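Local coordinates for DUF7790 domain-containing protein (Leptospira interrogans serogroup Icterohaemorrhagiae serovar copenhageni, PDB 6ULO) that is of unknown function but carries a Rossmann-like alpha/beta domain, probably tethered to a membrane by a transmembrane helix absent from this N-terminally truncated form, at residues A[54-59]-A[250-255]; A[157-162]-A[268-273]; A[196-201]-A[228-233]; A[221-226]-A[238-243]. All blocks are in the same frame, centred on the assembly; numbering follows the deposited sequence. Where two conformers were deposited one is given.

Contact 1. Residues A[54-59]-A[250-255]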
loop_
_atom_site.group_PDB
_atom_site.type_symbol
_atom_site.label_atom_id
_atom_site.label_comp_id
_atom_site.label_asym_id
_atom_site.label_seq_id
_atom_site.Cartn_x
_atom_site.Cartn_y
_atom_site.Cartn_z
ATOM N N ASP A 54 5.984 12.044 -1.796
ATOM C CA ASP A 54 6.512 12.519 -3.058
ATOM C C ASP A 54 8.008 12.280 -3.206
ATOM O O ASP A 54 8.503 12.232 -4.337
ATOM C CB ASP A 54 6.217 14.014 -3.251
ATOM C CG ASP A 54 6.748 14.891 -2.124
ATOM O OD1 ASP A 54 6.348 14.685 -0.946
ATOM O OD2 ASP A 54 7.559 15.792 -2.416
ATOM N N LEU A 55 8.743 12.119 -2.097
ATOM C CA LEU A 55 10.166 11.796 -2.215
ATOM C C LEU A 55 10.385 10.467 -2.918
ATOM O O LEU A 55 11.482 10.204 -3.411
ATOM C CB LEU A 55 10.810 11.741 -0.836
ATOM C CG LEU A 55 10.818 13.087 -0.098
ATOM C CD1 LEU A 55 11.302 12.847 1.342
ATOM C CD2 LEU A 55 11.712 14.104 -0.811
ATOM N N LEU A 56 9.366 9.611 -2.969
ATOM C CA LEU A 56 9.497 8.310 -3.617
ATOM C C LEU A 56 9.414 8.394 -5.127
ATOM O O LEU A 56 9.819 7.436 -5.799
ATOM C CB LEU A 56 8.375 7.394 -3.136
ATOM C CG LEU A 56 8.366 7.093 -1.637
ATOM C CD1 LEU A 56 7.114 6.335 -1.281
ATOM C CD2 LEU A 56 9.638 6.344 -1.208
ATOM N N ILE A 57 8.838 9.480 -5.681
ATOM C CA ILE A 57 8.547 9.521 -7.116
ATOM C C ILE A 57 9.708 9.074 -7.994
ATOM O O ILE A 57 9.505 8.206 -8.843
ATOM C CB ILE A 57 7.968 10.879 -7.518
ATOM C CG1 ILE A 57 6.604 11.102 -6.852
ATOM C CG2 ILE A 57 7.866 10.961 -9.066
ATOM C CD1 ILE A 57 6.112 12.541 -6.994
ATOM N N PRO A 58 10.914 9.614 -7.863
ATOM C CA PRO A 58 11.978 9.216 -8.803
ATOM C C PRO A 58 12.383 7.766 -8.661
ATOM O O PRO A 58 12.920 7.203 -9.620
ATOM C CB PRO A 58 13.148 10.153 -8.468
ATOM C CG PRO A 58 12.767 10.893 -7.223
ATOM C CD PRO A 58 11.292 10.755 -7.002
ATOM N N HIS A 59 12.147 7.162 -7.497
ATOM C CA HIS A 59 12.460 5.751 -7.276
ATOM C C HIS A 59 11.401 4.811 -7.821
ATOM O O HIS A 59 11.740 3.763 -8.390
ATOM C CB HIS A 59 12.645 5.518 -5.783
ATOM C CG HIS A 59 13.770 6.310 -5.217
ATOM N ND1 HIS A 59 15.085 5.955 -5.413
ATOM C CD2 HIS A 59 13.784 7.467 -4.510
ATOM C CE1 HIS A 59 15.860 6.856 -4.845
ATOM N NE2 HIS A 59 15.098 7.780 -4.289
ATOM N N LEU A 250 11.288 -2.760 -5.894
ATOM C CA LEU A 250 11.664 -2.058 -4.662
ATOM C C LEU A 250 10.761 -2.398 -3.485
ATOM O O LEU A 250 9.538 -2.565 -3.639
ATOM C CB LEU A 250 11.564 -0.522 -4.838
ATOM C CG LEU A 250 12.568 0.110 -5.772
ATOM C CD1 LEU A 250 12.352 1.623 -5.810
ATOM C CD2 LEU A 250 13.995 -0.225 -5.330
ATOM N N VAL A 251 11.382 -2.483 -2.311
ATOM C CA VAL A 251 10.733 -2.269 -1.021
ATOM C C VAL A 251 10.596 -0.778 -0.788
ATOM O O VAL A 251 11.551 -0.025 -1.023
ATOM C CB VAL A 251 11.593 -2.862 0.114
ATOM C CG1 VAL A 251 11.008 -2.525 1.482
ATOM C CG2 VAL A 251 11.817 -4.373 -0.044
ATOM N N VAL A 252 9.455 -0.348 -0.264
ATOM C CA VAL A 252 9.263 0.987 0.266
ATOM C C VAL A 252 8.907 0.865 1.743
ATOM O O VAL A 252 7.996 0.116 2.112
ATOM C CB VAL A 252 8.140 1.715 -0.491
ATOM C CG1 VAL A 252 7.867 3.101 0.160
ATOM C CG2 VAL A 252 8.450 1.804 -1.974
ATOM N N ARG A 253 9.597 1.629 2.600
ATOM C CA ARG A 253 9.309 1.617 4.031
ATOM C C ARG A 253 9.580 3.012 4.585
ATOM O O ARG A 253 10.192 3.871 3.931
ATOM C CB ARG A 253 10.183 0.589 4.791
ATOM C CG ARG A 253 11.667 0.928 4.768
ATOM C CD ARG A 253 12.490 0.082 5.702
ATOM N NE ARG A 253 12.488 -1.339 5.356
ATOM C CZ ARG A 253 13.355 -1.937 4.542
ATOM N NH1 ARG A 253 14.291 -1.243 3.912
ATOM N NH2 ARG A 253 13.278 -3.264 4.347
ATOM N N THR A 254 9.141 3.203 5.819
ATOM C CA THR A 254 9.535 4.370 6.597
ATOM C C THR A 254 10.047 3.902 7.953
ATOM O O THR A 254 9.765 2.783 8.407
ATOM C CB THR A 254 8.335 5.300 6.824
ATOM O OG1 THR A 254 7.227 4.552 7.348
ATOM C CG2 THR A 254 7.939 5.962 5.542
ATOM N N ILE A 255 10.833 4.778 8.593
ATOM C CA ILE A 255 11.263 4.584 9.972
ATOM C C ILE A 255 11.075 5.883 10.742
ATOM O O ILE A 255 10.865 6.959 10.177
ATOM C CB ILE A 255 12.714 4.079 10.126
ATOM C CG1 ILE A 255 13.713 5.091 9.546
ATOM C CG2 ILE A 255 12.842 2.603 9.611
ATOM C CD1 ILE A 255 15.150 4.847 10.075
#
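Leu-56 and His-59, on the short helical segment that leads toward the first strand of a Rossmann-like sheet, cover Val-252 and Leu-250 on one face of strand 249-255. The strand alternates: residues 250 and 252 meet the helical segment, while Val-251 and Arg-253 face the other side of the sheet. Leu-56 and Val-252 reach toward each other tip to tip, Leu-56 CD1 lying 3.6 Å from Val-252 CG1. The second leucine methyl joins in, with Leu-56 CD2 3.9 Å from the same Val-252 CG1, so one valine methyl faces the fork of the leucine. Val-252 presents that branch because CG1 stands anti to the backbone N (chi1 175°). Two residues earlier on the strand, Leu-250 CD1 packs against the backbone of His-59, 3.4 Å from the carbonyl oxygen His-59 O and 3.9 Å from His-59 CB. The imidazole itself leads away from the strand, and Leu-55 O lies at its edge in the ring plane. Both Leu-56 and His-59 also touch Val-280 of the neighbouring strand 277-282, and His-59 reaches on to Ile-315 and Val-317 of strand 315-318. Arg-253, pointing away from the helical segment, is salt-bridged to Glu-227, hydrogen-bonded to Gln-281 and engaged in a cation-pi contact with Phe-286. Val-251 CG1 lies over one face of its guanidinium, toward the rim. No hydrogen bond crosses between the segments, so they are held by van der Waals contact, mostly between buried aliphatic groups.

Contact 2. Residues A[157-162]-A[268-273]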
loop_
_atom_site.group_PDB
_atom_site.type_symbol
_atom_site.label_atom_id
_atom_site.label_comp_id
_atom_site.label_asym_id
_atom_site.label_seq_id
_atom_site.Cartn_x
_atom_site.Cartn_y
_atom_site.Cartn_z
ATOM N N HIS A 157 -7.545 13.577 3.129
ATOM C CA HIS A 157 -7.733 14.109 1.785
ATOM C C HIS A 157 -7.389 15.597 1.726
ATOM O O HIS A 157 -6.752 16.052 0.774
ATOM C CB HIS A 157 -9.177 13.888 1.326
ATOM C CG HIS A 157 -9.467 12.475 0.934
ATOM N ND1 HIS A 157 -10.748 11.963 0.818
ATOM C CD2 HIS A 157 -8.626 11.455 0.628
ATOM C CE1 HIS A 157 -10.669 10.684 0.456
ATOM N NE2 HIS A 157 -9.397 10.358 0.330
ATOM N N LYS A 158 -7.800 16.373 2.734
ATOM C CA LYS A 158 -7.515 17.808 2.719
ATOM C C LYS A 158 -6.026 18.075 2.866
ATOM O O LYS A 158 -5.490 18.980 2.223
ATOM C CB LYS A 158 -8.313 18.512 3.807
ATOM C CG LYS A 158 -9.806 18.339 3.596
ATOM C CD LYS A 158 -10.623 18.822 4.784
ATOM C CE LYS A 158 -12.092 18.405 4.619
ATOM N NZ LYS A 158 -12.683 18.948 3.369
ATOM N N THR A 159 -5.340 17.275 3.692
ATOM C CA THR A 159 -3.893 17.364 3.815
ATOM C C THR A 159 -3.211 17.000 2.502
ATOM O O THR A 159 -2.258 17.673 2.093
ATOM C CB THR A 159 -3.442 16.447 4.943
ATOM O OG1 THR A 159 -3.888 17.032 6.168
ATOM C CG2 THR A 159 -1.929 16.283 4.946
ATOM N N ASN A 160 -3.664 15.917 1.835
ATOM C CA ASN A 160 -3.040 15.533 0.577
ATOM C C ASN A 160 -3.155 16.626 -0.467
ATOM O O ASN A 160 -2.228 16.824 -1.253
ATOM C CB ASN A 160 -3.634 14.221 0.035
ATOM C CG ASN A 160 -3.137 13.010 0.782
ATOM O OD1 ASN A 160 -2.194 13.079 1.548
ATOM N ND2 ASN A 160 -3.795 11.895 0.572
ATOM N N LEU A 161 -4.309 17.289 -0.545
ATOM C CA LEU A 161 -4.433 18.369 -1.510
ATOM C C LEU A 161 -3.420 19.466 -1.188
ATOM O O LEU A 161 -2.689 19.936 -2.063
ATOM C CB LEU A 161 -5.851 18.909 -1.481
ATOM C CG LEU A 161 -6.121 20.147 -2.326
ATOM C CD1 LEU A 161 -5.748 19.908 -3.756
ATOM C CD2 LEU A 161 -7.574 20.560 -2.176
ATOM N N MET A 162 -3.348 19.850 0.085
ATOM C CA MET A 162 -2.361 20.829 0.520
ATOM C C MET A 162 -0.940 20.428 0.140
ATOM O O MET A 162 -0.188 21.245 -0.396
ATOM C CB MET A 162 -2.529 21.031 2.018
ATOM C CG MET A 162 -1.598 22.074 2.639
ATOM S SD MET A 162 0.120 21.495 2.924
ATOM C CE MET A 162 -0.140 20.368 4.276
ATOM N N SER A 268 7.367 16.757 7.608
ATOM C CA SER A 268 6.753 15.601 8.260
ATOM C C SER A 268 5.767 15.999 9.348
ATOM O O SER A 268 4.967 15.162 9.783
ATOM C CB SER A 268 7.821 14.717 8.906
ATOM O OG SER A 268 8.618 14.076 7.950
ATOM N N GLU A 269 5.837 17.239 9.828
ATOM C CA GLU A 269 5.119 17.652 11.020
ATOM C C GLU A 269 3.630 17.861 10.795
ATOM O O GLU A 269 2.917 18.117 11.773
ATOM C CB GLU A 269 5.713 18.960 11.551
ATOM C CG GLU A 269 5.433 20.195 10.664
ATOM C CD GLU A 269 6.395 20.354 9.490
ATOM O OE1 GLU A 269 7.356 19.560 9.362
ATOM O OE2 GLU A 269 6.174 21.300 8.679
ATOM N N ILE A 270 3.144 17.778 9.551
ATOM C CA ILE A 270 1.726 18.033 9.293
ATOM C C ILE A 270 0.846 16.983 9.972
ATOM O O ILE A 270 -0.113 17.315 10.684
ATOM C CB ILE A 270 1.440 18.136 7.783
ATOM C CG1 ILE A 270 2.281 19.240 7.141
ATOM C CG2 ILE A 270 -0.030 18.372 7.563
ATOM C CD1 ILE A 270 1.902 20.632 7.554
ATOM N N SER A 271 1.162 15.699 9.777
ATOM C CA SER A 271 0.296 14.623 10.224
ATOM C C SER A 271 0.819 13.891 11.448
ATOM O O SER A 271 0.090 13.058 12.001
ATOM C CB SER A 271 0.077 13.591 9.100
ATOM O OG SER A 271 -0.525 14.154 7.945
ATOM N N THR A 272 2.059 14.132 11.858
ATOM C CA THR A 272 2.622 13.384 12.981
ATOM C C THR A 272 3.722 14.203 13.630
ATOM O O THR A 272 4.353 15.043 12.992
ATOM C CB THR A 272 3.197 12.025 12.556
ATOM O OG1 THR A 272 3.559 11.273 13.725
ATOM C CG2 THR A 272 4.445 12.203 11.685
ATOM N N ASP A 273 3.973 13.908 14.902
ATOM C CA ASP A 273 5.140 14.433 15.596
ATOM C C ASP A 273 6.226 13.379 15.814
ATOM O O ASP A 273 7.190 13.645 16.538
ATOM C CB ASP A 273 4.754 15.131 16.907
ATOM C CG ASP A 273 4.134 14.190 17.908
ATOM O OD1 ASP A 273 3.925 13.004 17.563
ATOM O OD2 ASP A 273 3.846 14.644 19.045
HETATM O O HOH W 1 -3.261 15.240 8.095
#
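Thr-159 and Met-162, one helical turn apart on the long helix 139-166, meet Ile-270 and Ser-271 in the connection between strands 249-255 and 277-282 of the Rossmann-like sheet. The contact lies at the surface, and two kinds of interaction hold it. The first is apolar. Met-162 and Ile-270 approach tip to tip, and the thioether chain, bent at chi2 (-78°) and again at chi3 (-71°), brings Met-162 CE to 3.8 Å from Ile-270 CG2. The same methyl reaches Ile-270 CD1 at 3.9 Å, so it touches both branches of the isoleucine. Thr-159 passes alongside Ile-270 in the opposite direction, with Thr-159 CG2 3.8 Å from Ile-270 CG2; that isoleucine methyl is therefore shared by two helix residues. The second kind is polar and runs through solvent, for no direct hydrogen bond joins the segments. A water bridges the two hydroxyls, at 2.7 Å from Thr-159 OG1. Each hydroxyl has a further partner: Thr-159 OG1 makes a weak bond to Lys-155 O of its own helix, and Ser-271 OG is hydrogen-bonded to Asp-51 OD1. Toward the serine the water is the donor, 2.9 Å from Ser-271 OG.

Contact 3. Residues A[196-201]-A[228-233]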
loop_
_atom_site.group_PDB
_atom_site.type_symbol
_atom_site.label_atom_id
_atom_site.label_comp_id
_atom_site.label_asym_id
_atom_site.label_seq_id
_atom_site.Cartn_x
_atom_site.Cartn_y
_atom_site.Cartn_z
ATOM N N GLY A 196 -4.233 -10.468 5.495
ATOM C CA GLY A 196 -2.969 -11.138 5.721
ATOM C C GLY A 196 -2.061 -10.381 6.664
ATOM O O GLY A 196 -1.968 -9.143 6.595
ATOM N N ASN A 197 -1.369 -11.132 7.515
ATOM C CA ASN A 197 -0.371 -10.584 8.425
ATOM C C ASN A 197 0.987 -10.697 7.751
ATOM O O ASN A 197 1.321 -11.761 7.220
ATOM C CB ASN A 197 -0.406 -11.448 9.699
ATOM C CG ASN A 197 0.412 -10.882 10.865
ATOM O OD1 ASN A 197 1.281 -10.051 10.713
ATOM N ND2 ASN A 197 0.163 -11.430 12.034
ATOM N N LEU A 198 1.786 -9.633 7.815
ATOM C CA LEU A 198 3.186 -9.760 7.381
ATOM C C LEU A 198 3.901 -10.919 8.064
ATOM O O LEU A 198 4.807 -11.516 7.476
ATOM C CB LEU A 198 3.976 -8.488 7.675
ATOM C CG LEU A 198 3.549 -7.228 6.906
ATOM C CD1 LEU A 198 4.266 -6.023 7.454
ATOM C CD2 LEU A 198 3.830 -7.405 5.421
ATOM N N LEU A 199 3.505 -11.247 9.294
ATOM C CA LEU A 199 4.123 -12.319 10.064
ATOM C C LEU A 199 3.338 -13.621 9.998
ATOM O O LEU A 199 3.684 -14.584 10.697
ATOM C CB LEU A 199 4.229 -11.861 11.513
ATOM C CG LEU A 199 4.912 -10.489 11.692
ATOM C CD1 LEU A 199 5.207 -10.231 13.168
ATOM C CD2 LEU A 199 6.173 -10.341 10.853
ATOM N N GLY A 200 2.291 -13.680 9.165
ATOM C CA GLY A 200 1.501 -14.887 8.972
ATOM C C GLY A 200 2.191 -15.919 8.091
ATOM O O GLY A 200 3.275 -15.708 7.538
ATOM N N ASN A 201 1.522 -17.061 7.932
ATOM C CA ASN A 201 2.089 -18.170 7.170
ATOM C C ASN A 201 1.268 -18.569 5.951
ATOM O O ASN A 201 1.583 -19.580 5.309
ATOM C CB ASN A 201 2.414 -19.384 8.068
ATOM C CG ASN A 201 1.169 -20.017 8.737
ATOM O OD1 ASN A 201 0.041 -19.732 8.374
ATOM N ND2 ASN A 201 1.397 -20.898 9.717
ATOM N N GLU A 228 9.071 -1.615 12.023
ATOM C CA GLU A 228 9.528 -1.108 13.309
ATOM C C GLU A 228 8.944 -1.875 14.479
ATOM O O GLU A 228 9.424 -1.708 15.611
ATOM C CB GLU A 228 9.168 0.373 13.434
ATOM C CG GLU A 228 9.862 1.239 12.396
ATOM C CD GLU A 228 9.993 2.684 12.836
ATOM O OE1 GLU A 228 8.969 3.393 12.887
ATOM O OE2 GLU A 228 11.136 3.118 13.112
ATOM N N TYR A 229 7.941 -2.725 14.251
ATOM C CA TYR A 229 7.288 -3.468 15.320
ATOM C C TYR A 229 7.824 -4.882 15.518
ATOM O O TYR A 229 7.331 -5.588 16.411
ATOM C CB TYR A 229 5.777 -3.526 15.069
ATOM C CG TYR A 229 5.123 -2.191 15.187
ATOM C CD1 TYR A 229 4.473 -1.826 16.355
ATOM C CD2 TYR A 229 5.167 -1.271 14.131
ATOM C CE1 TYR A 229 3.874 -0.590 16.478
ATOM C CE2 TYR A 229 4.570 -0.021 14.249
ATOM C CZ TYR A 229 3.928 0.309 15.431
ATOM O OH TYR A 229 3.324 1.536 15.575
ATOM N N PHE A 230 8.815 -5.323 14.738
ATOM C CA PHE A 230 9.262 -6.712 14.892
ATOM C C PHE A 230 10.690 -6.895 14.392
ATOM O O PHE A 230 11.127 -6.229 13.456
ATOM C CB PHE A 230 8.326 -7.709 14.173
ATOM C CG PHE A 230 8.071 -7.404 12.699
ATOM C CD1 PHE A 230 8.965 -7.808 11.706
ATOM C CD2 PHE A 230 6.910 -6.741 12.312
ATOM C CE1 PHE A 230 8.691 -7.563 10.358
ATOM C CE2 PHE A 230 6.636 -6.495 10.984
ATOM C CZ PHE A 230 7.528 -6.898 10.009
ATOM N N ALA A 231 11.390 -7.842 15.006
ATOM C CA ALA A 231 12.552 -8.444 14.373
ATOM C C ALA A 231 12.045 -9.475 13.372
ATOM O O ALA A 231 11.049 -10.150 13.624
ATOM C CB ALA A 231 13.456 -9.094 15.426
ATOM N N TYR A 232 12.707 -9.581 12.240
ATOM C CA TYR A 232 12.197 -10.454 11.178
ATOM C C TYR A 232 12.118 -11.902 11.632
ATOM O O TYR A 232 13.151 -12.481 11.989
ATOM C CB TYR A 232 13.126 -10.394 9.980
ATOM C CG TYR A 232 13.260 -9.005 9.382
ATOM C CD1 TYR A 232 12.148 -8.347 8.862
ATOM C CD2 TYR A 232 14.487 -8.350 9.328
ATOM C CE1 TYR A 232 12.236 -7.095 8.303
ATOM C CE2 TYR A 232 14.593 -7.093 8.759
ATOM C CZ TYR A 232 13.466 -6.464 8.252
ATOM O OH TYR A 232 13.618 -5.218 7.690
ATOM N N PRO A 233 10.939 -12.524 11.621
ATOM C CA PRO A 233 10.832 -13.950 11.958
ATOM C C PRO A 233 10.887 -14.818 10.702
ATOM O O PRO A 233 10.807 -14.335 9.565
ATOM C CB PRO A 233 9.441 -14.028 12.595
ATOM C CG PRO A 233 8.649 -13.055 11.742
ATOM C CD PRO A 233 9.616 -11.895 11.460
#
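One face of the Phe-230 ring is covered by Leu-199, while Leu-198 comes up to the ring's edge. Leu-199 CD2 stands 3.6 Å from the centroid of the Phe-230 ring and only 4° off its normal, a CH-pi contact centred on the ring. The other leucine methyl lies above the rim on the CG-CD2 side, with Leu-199 CD1 4.0 Å from Phe-230 CD2. At the edge, near the ring plane, Leu-198 CD1 lies 4.2 Å from Phe-230 CZ. Phe-230 CG sits between the backbone N and the carbonyl carbon (chi1 53°), which turns the ring toward the leucines. Pro-233 packs against the same CD2 methyl: the two side chains cross at about a right angle, and Leu-199 CD2, 3.8 Å from Pro-233 CG, touches the aromatic face and the pyrrolidine ring together. The leucines are presented by a type I beta turn from Asn-197 to Gly-200, closed by Gly-200 N to Asn-197 O. An Asx turn stiffens it: Leu-199 N bonds almost straight (169°) to Asn-197 OD1 over 2.9 Å, although the donor sits well above the plane of the amide carbonyl. Leu-198 also packs on Phe-223 and Ala-226. Pro-233 is the N-cap residue of helix 234-241. Both segments follow parallel strands, 191-195 and 218-222, and lead into helices, as loops do at the C-terminal edge of a Rossmann-like sheet.

Contact 4. Residues A[221-226]-A[238-243]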
loop_
_atom_site.group_PDB
_atom_site.type_symbol
_atom_site.label_atom_id
_atom_site.label_comp_id
_atom_site.label_asym_id
_atom_site.label_seq_id
_atom_site.Cartn_x
_atom_site.Cartn_y
_atom_site.Cartn_z
ATOM N N ILE A 221 6.860 -3.639 -3.030
ATOM C CA ILE A 221 6.198 -4.031 -1.796
ATOM C C ILE A 221 6.352 -2.903 -0.783
ATOM O O ILE A 221 7.473 -2.436 -0.524
ATOM C CB ILE A 221 6.648 -5.417 -1.278
ATOM C CG1 ILE A 221 5.774 -5.834 -0.104
ATOM C CG2 ILE A 221 8.151 -5.464 -0.944
ATOM C CD1 ILE A 221 5.846 -7.316 0.197
ATOM N N TYR A 222 5.228 -2.416 -0.250
ATOM C CA TYR A 222 5.208 -1.289 0.679
ATOM C C TYR A 222 4.861 -1.785 2.077
ATOM O O TYR A 222 3.821 -2.427 2.279
ATOM C CB TYR A 222 4.183 -0.252 0.197
ATOM C CG TYR A 222 3.825 0.813 1.238
ATOM C CD1 TYR A 222 4.648 1.942 1.455
ATOM C CD2 TYR A 222 2.675 0.697 2.001
ATOM C CE1 TYR A 222 4.286 2.911 2.391
ATOM C CE2 TYR A 222 2.315 1.683 2.923
ATOM C CZ TYR A 222 3.131 2.778 3.115
ATOM O OH TYR A 222 2.766 3.706 4.045
ATOM N N PHE A 223 5.735 -1.492 3.037
ATOM C CA PHE A 223 5.574 -1.899 4.426
ATOM C C PHE A 223 5.180 -0.771 5.360
ATOM O O PHE A 223 5.045 -1.023 6.549
ATOM C CB PHE A 223 6.859 -2.513 4.970
ATOM C CG PHE A 223 7.281 -3.776 4.261
ATOM C CD1 PHE A 223 6.403 -4.850 4.102
ATOM C CD2 PHE A 223 8.582 -3.904 3.755
ATOM C CE1 PHE A 223 6.834 -6.037 3.476
ATOM C CE2 PHE A 223 9.005 -5.086 3.137
ATOM C CZ PHE A 223 8.136 -6.135 3.002
ATOM N N SER A 224 5.088 0.479 4.887
ATOM C CA SER A 224 4.971 1.605 5.811
ATOM C C SER A 224 6.090 1.486 6.834
ATOM O O SER A 224 7.190 1.087 6.458
ATOM C CB SER A 224 3.546 1.675 6.384
ATOM O OG SER A 224 3.397 2.819 7.220
ATOM N N ASN A 225 5.816 1.756 8.109
ATOM C CA ASN A 225 6.804 1.513 9.155
ATOM C C ASN A 225 6.485 0.253 9.935
ATOM O O ASN A 225 6.917 0.111 11.090
ATOM C CB ASN A 225 6.973 2.727 10.089
ATOM C CG ASN A 225 5.799 2.929 11.011
ATOM O OD1 ASN A 225 4.635 2.765 10.577
ATOM N ND2 ASN A 225 6.061 3.319 12.265
ATOM N N ALA A 226 5.755 -0.692 9.315
ATOM C CA ALA A 226 5.356 -1.899 10.037
ATOM C C ALA A 226 6.547 -2.674 10.585
ATOM O O ALA A 226 6.432 -3.290 11.650
ATOM C CB ALA A 226 4.530 -2.800 9.124
ATOM N N ASN A 238 10.677 -16.389 4.814
ATOM C CA ASN A 238 10.263 -17.316 3.767
ATOM C C ASN A 238 9.337 -16.652 2.764
ATOM O O ASN A 238 9.470 -16.867 1.551
ATOM C CB ASN A 238 9.540 -18.517 4.376
ATOM C CG ASN A 238 10.455 -19.440 5.092
ATOM O OD1 ASN A 238 11.683 -19.345 5.002
ATOM N ND2 ASN A 238 9.863 -20.351 5.830
ATOM N N SER A 239 8.381 -15.849 3.242
ATOM C CA SER A 239 7.439 -15.275 2.288
ATOM C C SER A 239 8.117 -14.243 1.386
ATOM O O SER A 239 7.827 -14.206 0.188
ATOM C CB SER A 239 6.184 -14.723 2.971
ATOM O OG SER A 239 6.531 -13.692 3.858
ATOM N N ILE A 240 9.040 -13.423 1.913
ATOM C CA ILE A 240 9.721 -12.462 1.050
ATOM C C ILE A 240 10.643 -13.174 0.063
ATOM O O ILE A 240 10.700 -12.809 -1.117
ATOM C CB ILE A 240 10.436 -11.370 1.861
ATOM C CG1 ILE A 240 9.428 -10.641 2.766
ATOM C CG2 ILE A 240 11.169 -10.408 0.917
ATOM C CD1 ILE A 240 8.369 -9.894 2.047
ATOM N N LEU A 241 11.361 -14.213 0.517
ATOM C CA LEU A 241 12.200 -14.975 -0.402
ATOM C C LEU A 241 11.390 -15.625 -1.502
ATOM O O LEU A 241 11.902 -15.841 -2.602
ATOM C CB LEU A 241 13.007 -16.030 0.362
ATOM C CG LEU A 241 14.391 -15.490 0.749
ATOM C CD1 LEU A 241 14.371 -14.256 1.639
ATOM C CD2 LEU A 241 15.218 -16.609 1.360
ATOM N N ASN A 242 10.133 -15.977 -1.210
ATOM C CA ASN A 242 9.281 -16.653 -2.175
ATOM C C ASN A 242 8.680 -15.716 -3.215
ATOM O O ASN A 242 8.100 -16.182 -4.197
ATOM C CB ASN A 242 8.163 -17.399 -1.426
ATOM C CG ASN A 242 7.371 -18.291 -2.322
ATOM O OD1 ASN A 242 7.929 -19.179 -3.004
ATOM N ND2 ASN A 242 6.054 -18.080 -2.331
ATOM N N LEU A 243 8.800 -14.408 -3.047
ATOM C CA LEU A 243 8.189 -13.492 -4.016
ATOM C C LEU A 243 8.985 -13.511 -5.313
ATOM O O LEU A 243 10.221 -13.351 -5.275
ATOM C CB LEU A 243 8.169 -12.055 -3.497
ATOM C CG LEU A 243 7.259 -11.774 -2.304
ATOM C CD1 LEU A 243 7.501 -10.338 -1.820
ATOM C CD2 LEU A 243 5.770 -11.991 -2.650
#
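Fully extended, with CG1 anti to the backbone N (chi1 -172°) and chi2 at 162°, the side chain of Ile-221 carries its CD1 to the methyls of Ile-240 and Leu-243. Ile-240 folds back at chi2 (-64°), and its CD1 becomes the point where two residues of 221-226 converge. Ile-221 CD1 lies 4.1 Å from Ile-240 CD1, the two side chains meeting at a slant, and 4.0 Å from Leu-243 CD1, where they cross at about a right angle. Phe-223 comes at Ile-240 from the opposite direction and edge first: Ile-240 CD1 is in the plane of the ring, 3.9 Å from Phe-223 CZ. All four residues are buried and the contact between them is wholly apolar. Phe-223 also begins a type II' beta turn that runs to Ala-226, closed by Ala-226 N to Phe-223 O. The contact lies inside a beta-alpha-beta crossover: strand 218-222 and its parallel neighbour 249-255 are linked through helix 234-241. That helix packs on the sheet beside helices 203-214 and 283-291, Ile-240 touching Leu-204 of one and Phe-286 and Leu-290 of the other.

How the contacts relate
From the N terminus, segment 54-59 opens the longest loop, closed by contact 1 at strand 249-255. Segment 157-162 starts within it but finds its partner beyond, at 268-273, so contacts 1 and 2 cross. Contacts 3 and 4 are nested inside both loops and cross each other, touching through Leu-198. Contact 3 joins the loops that follow strands 191-195 and 218-222; contact 4 joins strand 218-222 to helix 234-241. Contacts 1 and 4 share the sheet, joined by backbone bonds between Val-252 and Ile-221 and Phe-223. Contact 2, its centre about 26 Å from that of contact 4, ties helix 139-166 to the connection between strands 249-255 and 277-282.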